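Exopolygalacturonase (Yersinia enterocolitica, PDB 2UVF) probably hydrolyses polygalacturonic acid, a main component of pectin, from the chain end as a family 28 glycoside hydrolase built on a parallel beta-helix. Local coordinates at residues T170-T173 / K174-Q177; E313-S317 / D318-L322; G412-A415 / Q416-E419. One frame throughout, in Å; residues are numbered along the deposited sequence.

How the contacts relate
Each of the three contacts is local, a chain turning back on itself, and each shows backbone carbonyls being satisfied in a different way. Contact 1 opens helix 173-181 and is partly buried: its polar side chains bind the neighbouring strand 194-202 and nearby loops. Contact 2 closes helix 307-317 at the surface, where a Schellman motif ends the helix and the side chains of Lys314 and Asp318 are exposed. Contact 3, also partly buried, is a short 3-10 turn in the loop between strands 405-408 and 421-427. It lies nearest to the bound sugar, about 10 Å from the side chain of Gln418. Contacts 2 and 3 share the family 28 region, yet their nearest atoms are about 20 Å apart.

Contact 1: residues T170-T173 / K174-Q177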
ATOM      1  N   THR A 170     -20.730 -18.469  18.086  1.00 66.19           N
ATOM      2  CA  THR A 170     -19.980 -19.578  17.521  1.00 64.94           C
ATOM      3  C   THR A 170     -18.656 -18.983  17.039  1.00 64.03           C
ATOM      4  O   THR A 170     -18.637 -18.113  16.163  1.00 63.81           O
ATOM      5  CB  THR A 170     -20.725 -20.294  16.375  1.00 64.87           C
ATOM      6  OG1 THR A 170     -21.975 -20.800  16.858  1.00 65.79           O
ATOM      7  CG2 THR A 170     -19.899 -21.460  15.820  1.00 64.76           C
ATOM      8  N   LEU A 171     -17.562 -19.419  17.660  1.00 62.80           N
ATOM      9  CA  LEU A 171     -16.224 -19.158  17.145  1.00 61.44           C
ATOM     10  C   LEU A 171     -15.965 -20.156  16.011  1.00 60.39           C
ATOM     11  O   LEU A 171     -16.052 -21.376  16.204  1.00 60.46           O
ATOM     12  CB  LEU A 171     -15.180 -19.277  18.260  1.00 61.33           C
ATOM     13  CG  LEU A 171     -13.702 -19.200  17.874  1.00 61.70           C
ATOM     14  CD1 LEU A 171     -13.272 -17.764  17.563  1.00 61.76           C
ATOM     15  CD2 LEU A 171     -12.846 -19.798  18.986  1.00 61.80           C
ATOM     16  N   ASN A 172     -15.663 -19.634  14.829  1.00 58.93           N
ATOM     17  CA  ASN A 172     -15.620 -20.449  13.620  1.00 57.38           C
ATOM     18  C   ASN A 172     -14.224 -20.855  13.157  1.00 56.72           C
ATOM     19  O   ASN A 172     -14.089 -21.418  12.069  1.00 56.65           O
ATOM     20  CB  ASN A 172     -16.352 -19.731  12.479  1.00 57.16           C
ATOM     21  CG  ASN A 172     -17.839 -19.597  12.730  1.00 56.62           C
ATOM     22  OD1 ASN A 172     -18.588 -20.568  12.619  1.00 55.57           O
ATOM     23  ND2 ASN A 172     -18.275 -18.388  13.061  1.00 55.84           N
ATOM     24  N   THR A 173     -13.199 -20.581  13.972  1.00 55.81           N
ATOM     25  CA  THR A 173     -11.798 -20.882  13.616  1.00 55.25           C
ATOM     26  C   THR A 173     -11.664 -22.294  13.068  1.00 55.26           C
ATOM     27  O   THR A 173     -11.014 -22.500  12.040  1.00 55.36           O
ATOM     28  CB  THR A 173     -10.822 -20.773  14.816  1.00 54.91           C
ATOM     29  OG1 THR A 173     -11.117 -19.615  15.604  1.00 54.95           O
ATOM     30  CG2 THR A 173      -9.383 -20.706  14.335  1.00 54.80           C
ATOM     31  N   LYS A 174     -12.293 -23.244  13.771  1.00 54.87           N
ATOM     32  CA  LYS A 174     -12.230 -24.677  13.462  1.00 54.44           C
ATOM     33  C   LYS A 174     -12.969 -25.049  12.175  1.00 53.66           C
ATOM     34  O   LYS A 174     -12.435 -25.778  11.337  1.00 53.32           O
ATOM     35  CB  LYS A 174     -12.747 -25.500  14.646  1.00 54.39           C
ATOM     36  CG  LYS A 174     -11.947 -26.776  14.874  1.00 55.78           C
ATOM     37  CD  LYS A 174     -11.863 -27.137  16.359  1.00 56.91           C
ATOM     38  CE  LYS A 174     -10.481 -27.685  16.719  1.00 57.80           C
ATOM     39  NZ  LYS A 174      -9.452 -26.597  16.795  1.00 58.05           N
ATOM     40  N   ALA A 175     -14.188 -24.539  12.025  1.00 53.16           N
ATOM     41  CA  ALA A 175     -14.958 -24.706  10.794  1.00 52.72           C
ATOM     42  C   ALA A 175     -14.204 -24.171   9.573  1.00 52.48           C
ATOM     43  O   ALA A 175     -14.005 -24.899   8.591  1.00 52.53           O
ATOM     44  CB  ALA A 175     -16.302 -24.023  10.931  1.00 53.05           C
ATOM     45  N   ILE A 176     -13.770 -22.908   9.650  1.00 51.86           N
ATOM     46  CA  ILE A 176     -13.038 -22.249   8.558  1.00 51.17           C
ATOM     47  C   ILE A 176     -11.707 -22.947   8.257  1.00 51.10           C
ATOM     48  O   ILE A 176     -11.363 -23.155   7.095  1.00 51.09           O
ATOM     49  CB  ILE A 176     -12.819 -20.727   8.829  1.00 50.80           C
ATOM     50  CG1 ILE A 176     -14.167 -19.995   8.899  1.00 49.75           C
ATOM     51  CG2 ILE A 176     -11.943 -20.095   7.737  1.00 50.49           C
ATOM     52  CD1 ILE A 176     -14.161 -18.736   9.730  1.00 47.35           C
ATOM     53  N   GLN A 177     -10.974 -23.309   9.307  1.00 50.93           N
ATOM     54  CA  GLN A 177      -9.720 -24.054   9.159  1.00 50.77           C
ATOM     55  C   GLN A 177      -9.949 -25.421   8.534  1.00 51.02           C
ATOM     56  O   GLN A 177      -9.196 -25.830   7.657  1.00 51.09           O
ATOM     57  CB  GLN A 177      -9.025 -24.217  10.507  1.00 50.19           C
ATOM     58  CG  GLN A 177      -7.563 -24.543  10.384  1.00 48.80           C
ATOM     59  CD  GLN A 177      -6.766 -23.358   9.910  1.00 46.43           C
ATOM     60  OE1 GLN A 177      -6.281 -23.336   8.773  1.00 44.75           O
ATOM     61  NE2 GLN A 177      -6.642 -22.347  10.774  1.00 43.86           N
TER
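Asn172 and Ile176 are joined by the first i to i+4 bond of helix 173-181, which runs from Ile176 N to Asn172 O at 2.9 Å and is almost straight, with an N-H...O angle of 174°. The next bond, from Gln177 N to Thr173 O, is equally short at 2.9 Å but more bent. Together they turn the chain from a loop into a helix, with Asn172 at the N-cap position.

The side chain of Asn172 does not cap the helix. With CG set beside its own backbone N and opposite the carbonyl carbon (chi1 -66°), its amide is directed to other parts of the fold: OD1 accepts from the backbone N of Ile165, and ND2 donates to the carbonyl of Lys197. What Asn172 offers the helix is its CB, on which Ile176 CD1 rests at 3.7 Å. The same methyl lies 3.6 Å from Asn172 O, and CG1 of Ile176 is 3.5 Å from that oxygen, so the isoleucine branch packs against the oxygen that its own N-H grips. From the other flank Ala175 CB comes to 3.6 Å of Asn172 O. Ile176 continues onto Ser198 and Leu201 of strand 194-202. Thr173 holds OG1 beside its backbone N (chi1 -42°), which turns the hydroxyl to the backbone N of Gly199 on the same strand, where it forms a hydrogen bond.

The chemistry therefore separates two tasks. Backbone bonds and aliphatic carbon start the helix, while the polar ends of Asn172 and Thr173 tie that start to strand 194-202 and to the loop at Ile165. Because both ends of the buried Asn172 amide are satisfied, its rotation is probably well fixed.

Contact 2: residues E313-S317 / D318-L322; sequences EKAVS and DGMDL
The carboxylate of Asp318 and the carbonyl of Lys314 are the flat groups that meet at this helix end. Lys314 O stands almost straight above Asp318 CG, 3.1 Å away over one face of the carboxylate. Over that same face, beside OD2, lies Lys314 CG, 4.0 Å from Asp318 OD2. Lys314 NZ instead sits near the carboxylate plane, beyond the edge formed by its two oxygens and 4.3 Å from Asp318 OD2, too far for a salt bridge; the two side chains cross at a slant. Two donors reach Lys314 O from the same face of its carbonyl plane. Ser317 OG donates to Lys314 O at 3.0 Å, tilted 35° from that plane; a first torsion of 59°, between backbone N and carbonyl carbon, turns OG back to the carbonyl. Asp318 N reaches Lys314 O at 3.2 Å.

Past them the backbone forms a Schellman motif that ends helix 307-317. Met320 N donates to Ala315 O at 3.2 Å and Gly319 N gives a weaker bond to Val316 O; Gly319 has the positive phi of 125° that the motif requires. Val316 CA also makes a CA-H...O contact with Met320 O. Apolar contacts are looser: Met320 SD to Ala315 CB, and Val316 CG2 to Leu322 CD1, with Ala325 of helix 322-328 touching Ala315, Val316 and Met320. Asp321 OD1 caps the backbone N of Asn324, opening that helix.

The chemistry implies a helix end finished by its own backbone and one hydroxyl, where the lysine charge may partly offset the closeness of carboxylate and carbonyl oxygens, which the two donors on Lys314 O also ease.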
ATOM      1  N   GLU A 313      -2.972  -6.427  27.762  1.00 37.20           N
ATOM      2  CA  GLU A 313      -3.167  -6.901  29.135  1.00 38.69           C
ATOM      3  C   GLU A 313      -2.583  -8.318  29.385  1.00 38.58           C
ATOM      4  O   GLU A 313      -1.947  -8.555  30.398  1.00 37.97           O
ATOM      5  CB  GLU A 313      -4.648  -6.801  29.527  1.00 38.41           C
ATOM      6  CG  GLU A 313      -5.155  -5.332  29.490  1.00 40.38           C
ATOM      7  CD  GLU A 313      -6.596  -5.151  29.958  1.00 40.50           C
ATOM      8  OE1 GLU A 313      -7.322  -6.171  30.079  1.00 43.45           O
ATOM      9  OE2 GLU A 313      -6.995  -3.982  30.197  1.00 41.55           O
ATOM     10  N   LYS A 314      -2.773  -9.232  28.437  1.00 39.45           N
ATOM     11  CA  LYS A 314      -2.211 -10.574  28.539  1.00 40.25           C
ATOM     12  C   LYS A 314      -0.674 -10.579  28.500  1.00 40.36           C
ATOM     13  O   LYS A 314      -0.033 -11.261  29.299  1.00 40.23           O
ATOM     14  CB  LYS A 314      -2.799 -11.495  27.467  1.00 40.12           C
ATOM     15  CG  LYS A 314      -2.076 -12.827  27.356  1.00 41.60           C
ATOM     16  CD  LYS A 314      -2.955 -13.934  26.808  1.00 44.90           C
ATOM     17  CE  LYS A 314      -2.400 -15.297  27.225  1.00 48.18           C
ATOM     18  NZ  LYS A 314      -2.572 -15.544  28.711  1.00 47.16           N
ATOM     19  N   ALA A 315      -0.094  -9.812  27.577  1.00 40.87           N
ATOM     20  CA  ALA A 315       1.356  -9.691  27.436  1.00 40.68           C
ATOM     21  C   ALA A 315       2.034  -9.146  28.703  1.00 41.09           C
ATOM     22  O   ALA A 315       3.108  -9.625  29.087  1.00 41.75           O
ATOM     23  CB  ALA A 315       1.690  -8.812  26.252  1.00 40.86           C
ATOM     24  N   VAL A 316       1.405  -8.149  29.331  1.00 40.46           N
ATOM     25  CA  VAL A 316       1.909  -7.494  30.552  1.00 40.38           C
ATOM     26  C   VAL A 316       1.894  -8.411  31.819  1.00 40.39           C
ATOM     27  O   VAL A 316       2.826  -8.381  32.637  1.00 40.12           O
ATOM     28  CB  VAL A 316       1.163  -6.139  30.783  1.00 40.14           C
ATOM     29  CG1 VAL A 316       1.325  -5.617  32.213  1.00 41.23           C
ATOM     30  CG2 VAL A 316       1.655  -5.081  29.786  1.00 39.86           C
ATOM     31  N   SER A 317       0.848  -9.228  31.958  1.00 40.41           N
ATOM     32  CA  SER A 317       0.742 -10.153  33.079  1.00 40.53           C
ATOM     33  C   SER A 317       1.745 -11.289  32.931  1.00 40.25           C
ATOM     34  O   SER A 317       2.163 -11.889  33.927  1.00 40.39           O
ATOM     35  CB  SER A 317      -0.684 -10.679  33.233  1.00 40.64           C
ATOM     36  OG  SER A 317      -1.109 -11.342  32.065  1.00 42.02           O
ATOM     37  N   ASP A 318       2.150 -11.531  31.684  1.00 39.89           N
ATOM     38  CA  ASP A 318       3.176 -12.504  31.313  1.00 39.76           C
ATOM     39  C   ASP A 318       4.610 -11.987  31.425  1.00 39.22           C
ATOM     40  O   ASP A 318       5.561 -12.746  31.224  1.00 38.87           O
ATOM     41  CB  ASP A 318       2.957 -12.981  29.876  1.00 39.84           C
ATOM     42  CG  ASP A 318       1.718 -13.804  29.718  1.00 40.95           C
ATOM     43  OD1 ASP A 318       0.961 -13.959  30.706  1.00 44.63           O
ATOM     44  OD2 ASP A 318       1.491 -14.288  28.595  1.00 42.40           O
ATOM     45  N   GLY A 319       4.771 -10.706  31.718  1.00 38.96           N
ATOM     46  CA  GLY A 319       6.076 -10.186  32.069  1.00 38.99           C
ATOM     47  C   GLY A 319       6.615  -9.024  31.274  1.00 38.92           C
ATOM     48  O   GLY A 319       7.563  -8.376  31.724  1.00 38.89           O
ATOM     49  N   MET A 320       6.016  -8.747  30.111  1.00 39.37           N
ATOM     50  CA  MET A 320       6.469  -7.653  29.229  1.00 39.35           C
ATOM     51  C   MET A 320       6.176  -6.322  29.853  1.00 39.00           C
ATOM     52  O   MET A 320       5.179  -6.186  30.547  1.00 39.06           O
ATOM     53  CB  MET A 320       5.733  -7.688  27.898  1.00 39.19           C
ATOM     54  CG  MET A 320       5.957  -8.917  27.074  1.00 39.88           C
ATOM     55  SD  MET A 320       5.856  -8.592  25.284  1.00 41.00           S
ATOM     56  CE  MET A 320       6.242 -10.255  24.755  1.00 39.12           C
ATOM     57  N   ASP A 321       7.015  -5.320  29.611  1.00 39.27           N
ATOM     58  CA  ASP A 321       6.551  -3.987  29.936  1.00 39.80           C
ATOM     59  C   ASP A 321       5.504  -3.563  28.900  1.00 39.63           C
ATOM     60  O   ASP A 321       5.361  -4.208  27.849  1.00 39.11           O
ATOM     61  CB  ASP A 321       7.684  -2.959  30.145  1.00 40.16           C
ATOM     62  CG  ASP A 321       8.631  -2.825  28.956  1.00 41.43           C
ATOM     63  OD1 ASP A 321       8.187  -2.841  27.794  1.00 41.15           O
ATOM     64  OD2 ASP A 321       9.853  -2.663  29.202  1.00 42.42           O
ATOM     65  N   LEU A 322       4.766  -2.509  29.223  1.00 39.80           N
ATOM     66  CA  LEU A 322       3.764  -1.926  28.342  1.00 39.41           C
ATOM     67  C   LEU A 322       4.311  -1.546  26.974  1.00 39.23           C
ATOM     68  O   LEU A 322       3.714  -1.933  25.954  1.00 39.07           O
ATOM     69  CB  LEU A 322       3.147  -0.701  29.010  1.00 40.02           C
ATOM     70  CG  LEU A 322       1.887  -0.078  28.418  1.00 39.34           C
ATOM     71  CD1 LEU A 322       0.799  -1.093  28.412  1.00 40.67           C
ATOM     72  CD2 LEU A 322       1.491   1.101  29.281  1.00 40.33           C
TER

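Contact 3: residues G412-A415 / Q416-E419; sequences GEKA and QEQE
Lys414 and Ala415 each offer a carbonyl to the following residues through hydrogen bonds: Glu417 N donates to Lys414 O at 3.2 Å, in the i to i+3 pattern of a 3-10 turn. Gln418 NE2 binds Ala415 O at 2.9 Å, in the carbonyl plane and on a lone pair, so a side-chain amide folds back onto the turn. An unusual, nearly eclipsed first torsion (chi1 -13°) brings Gln418 CG to 3.0 Å from Ala415 O, tight packing on this oxygen, and the chain extends beyond CG to place NE2. NE2 also makes a weak bond to Tyr235 OH.

Electrostatic and van der Waals contact is carried by Lys414 and Glu417, which lie side by side and point the same way. Glu417 OE1 touches the aliphatic part of the lysine, 3.1 Å from Lys414 CD, while Lys414 NZ remains 4.3 Å from Glu417 OE1, beyond a salt bridge, where a modest attraction is likely.

The turn belongs to the loop between strands 405-408 and 421-427 of the beta-helix. Glu413 OE1 accepts from Lys514 N, Gly412 pairs by backbone with Ile473, and Glu419 OE1 bonds to His363 NE2, binding both ends of the turn to neighbouring loops.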
ATOM      1  N   GLY A 412      19.606  -2.207  10.222  1.00 44.63           N
ATOM      2  CA  GLY A 412      20.961  -2.376  10.742  1.00 46.71           C
ATOM      3  C   GLY A 412      21.849  -3.258   9.887  1.00 47.97           C
ATOM      4  O   GLY A 412      21.589  -3.443   8.694  1.00 48.18           O
ATOM      5  N   GLU A 413      22.886  -3.820  10.519  1.00 49.19           N
ATOM      6  CA  GLU A 413      23.940  -4.568   9.828  1.00 50.01           C
ATOM      7  C   GLU A 413      23.502  -5.933   9.314  1.00 50.17           C
ATOM      8  O   GLU A 413      23.951  -6.359   8.250  1.00 50.50           O
ATOM      9  CB  GLU A 413      25.180  -4.708  10.726  1.00 50.25           C
ATOM     10  CG  GLU A 413      26.504  -4.860   9.969  1.00 52.88           C
ATOM     11  CD  GLU A 413      26.870  -3.645   9.088  1.00 55.18           C
ATOM     12  OE1 GLU A 413      26.351  -2.537   9.325  1.00 55.80           O
ATOM     13  OE2 GLU A 413      27.698  -3.797   8.160  1.00 56.17           O
ATOM     14  N   LYS A 414      22.646  -6.618  10.071  1.00 50.52           N
ATOM     15  CA  LYS A 414      22.180  -7.963   9.705  1.00 51.12           C
ATOM     16  C   LYS A 414      21.178  -7.974   8.545  1.00 51.40           C
ATOM     17  O   LYS A 414      20.751  -9.047   8.113  1.00 51.49           O
ATOM     18  CB  LYS A 414      21.535  -8.655  10.913  1.00 51.07           C
ATOM     19  CG  LYS A 414      22.400  -8.782  12.148  1.00 51.65           C
ATOM     20  CD  LYS A 414      23.054 -10.144  12.245  1.00 52.57           C
ATOM     21  CE  LYS A 414      23.550 -10.407  13.660  1.00 53.71           C
ATOM     22  NZ  LYS A 414      23.960 -11.830  13.826  1.00 54.02           N
ATOM     23  N   ALA A 415      20.804  -6.787   8.059  1.00 52.02           N
ATOM     24  CA  ALA A 415      19.703  -6.617   7.098  1.00 52.91           C
ATOM     25  C   ALA A 415      19.825  -7.431   5.809  1.00 53.41           C
ATOM     26  O   ALA A 415      18.850  -8.056   5.375  1.00 53.63           O
ATOM     27  CB  ALA A 415      19.486  -5.140   6.782  1.00 52.30           C
ATOM     28  N   GLN A 416      21.015  -7.435   5.215  1.00 54.37           N
ATOM     29  CA  GLN A 416      21.273  -8.150   3.944  1.00 55.21           C
ATOM     30  C   GLN A 416      21.170  -9.698   3.993  1.00 54.91           C
ATOM     31  O   GLN A 416      21.296 -10.360   2.957  1.00 55.02           O
ATOM     32  CB  GLN A 416      22.591  -7.675   3.280  1.00 55.36           C
ATOM     33  CG  GLN A 416      23.860  -7.842   4.124  1.00 57.26           C
ATOM     34  CD  GLN A 416      24.053  -6.747   5.178  1.00 59.61           C
ATOM     35  OE1 GLN A 416      23.086  -6.214   5.724  1.00 59.66           O
ATOM     36  NE2 GLN A 416      25.314  -6.421   5.472  1.00 60.77           N
ATOM     37  N   GLU A 417      20.926 -10.265   5.179  1.00 54.87           N
ATOM     38  CA  GLU A 417      20.473 -11.676   5.302  1.00 54.79           C
ATOM     39  C   GLU A 417      19.190 -11.924   4.479  1.00 53.42           C
ATOM     40  O   GLU A 417      18.714 -13.064   4.351  1.00 53.31           O
ATOM     41  CB  GLU A 417      20.221 -12.048   6.779  1.00 55.13           C
ATOM     42  CG  GLU A 417      21.496 -12.212   7.634  1.00 56.36           C
ATOM     43  CD  GLU A 417      21.215 -12.382   9.139  1.00 56.54           C
ATOM     44  OE1 GLU A 417      22.131 -12.087   9.946  1.00 58.21           O
ATOM     45  OE2 GLU A 417      20.097 -12.814   9.514  1.00 58.27           O
ATOM     46  N   GLN A 418      18.652 -10.834   3.926  1.00 51.92           N
ATOM     47  CA  GLN A 418      17.354 -10.805   3.244  1.00 49.85           C
ATOM     48  C   GLN A 418      17.449  -9.975   1.954  1.00 48.07           C
ATOM     49  O   GLN A 418      18.298  -9.089   1.826  1.00 47.23           O
ATOM     50  CB  GLN A 418      16.268 -10.217   4.175  1.00 50.26           C
ATOM     51  CG  GLN A 418      16.678 -10.093   5.670  1.00 50.00           C
ATOM     52  CD  GLN A 418      15.804  -9.124   6.455  1.00 49.27           C
ATOM     53  OE1 GLN A 418      14.598  -9.360   6.618  1.00 50.47           O
ATOM     54  NE2 GLN A 418      16.404  -8.042   6.957  1.00 44.12           N
ATOM     55  N   GLU A 419      16.575 -10.300   1.007  1.00 46.58           N
ATOM     56  CA  GLU A 419      16.401  -9.577  -0.259  1.00 44.79           C
ATOM     57  C   GLU A 419      16.197  -8.079  -0.091  1.00 43.29           C
ATOM     58  O   GLU A 419      15.599  -7.639   0.885  1.00 43.22           O
ATOM     59  CB  GLU A 419      15.110 -10.051  -0.883  1.00 45.32           C
ATOM     60  CG  GLU A 419      15.167 -11.150  -1.890  1.00 45.76           C
ATOM     61  CD  GLU A 419      13.760 -11.550  -2.258  1.00 46.60           C
ATOM     62  OE1 GLU A 419      13.596 -12.407  -3.143  1.00 46.23           O
ATOM     63  OE2 GLU A 419      12.810 -11.000  -1.636  1.00 47.63           O
TER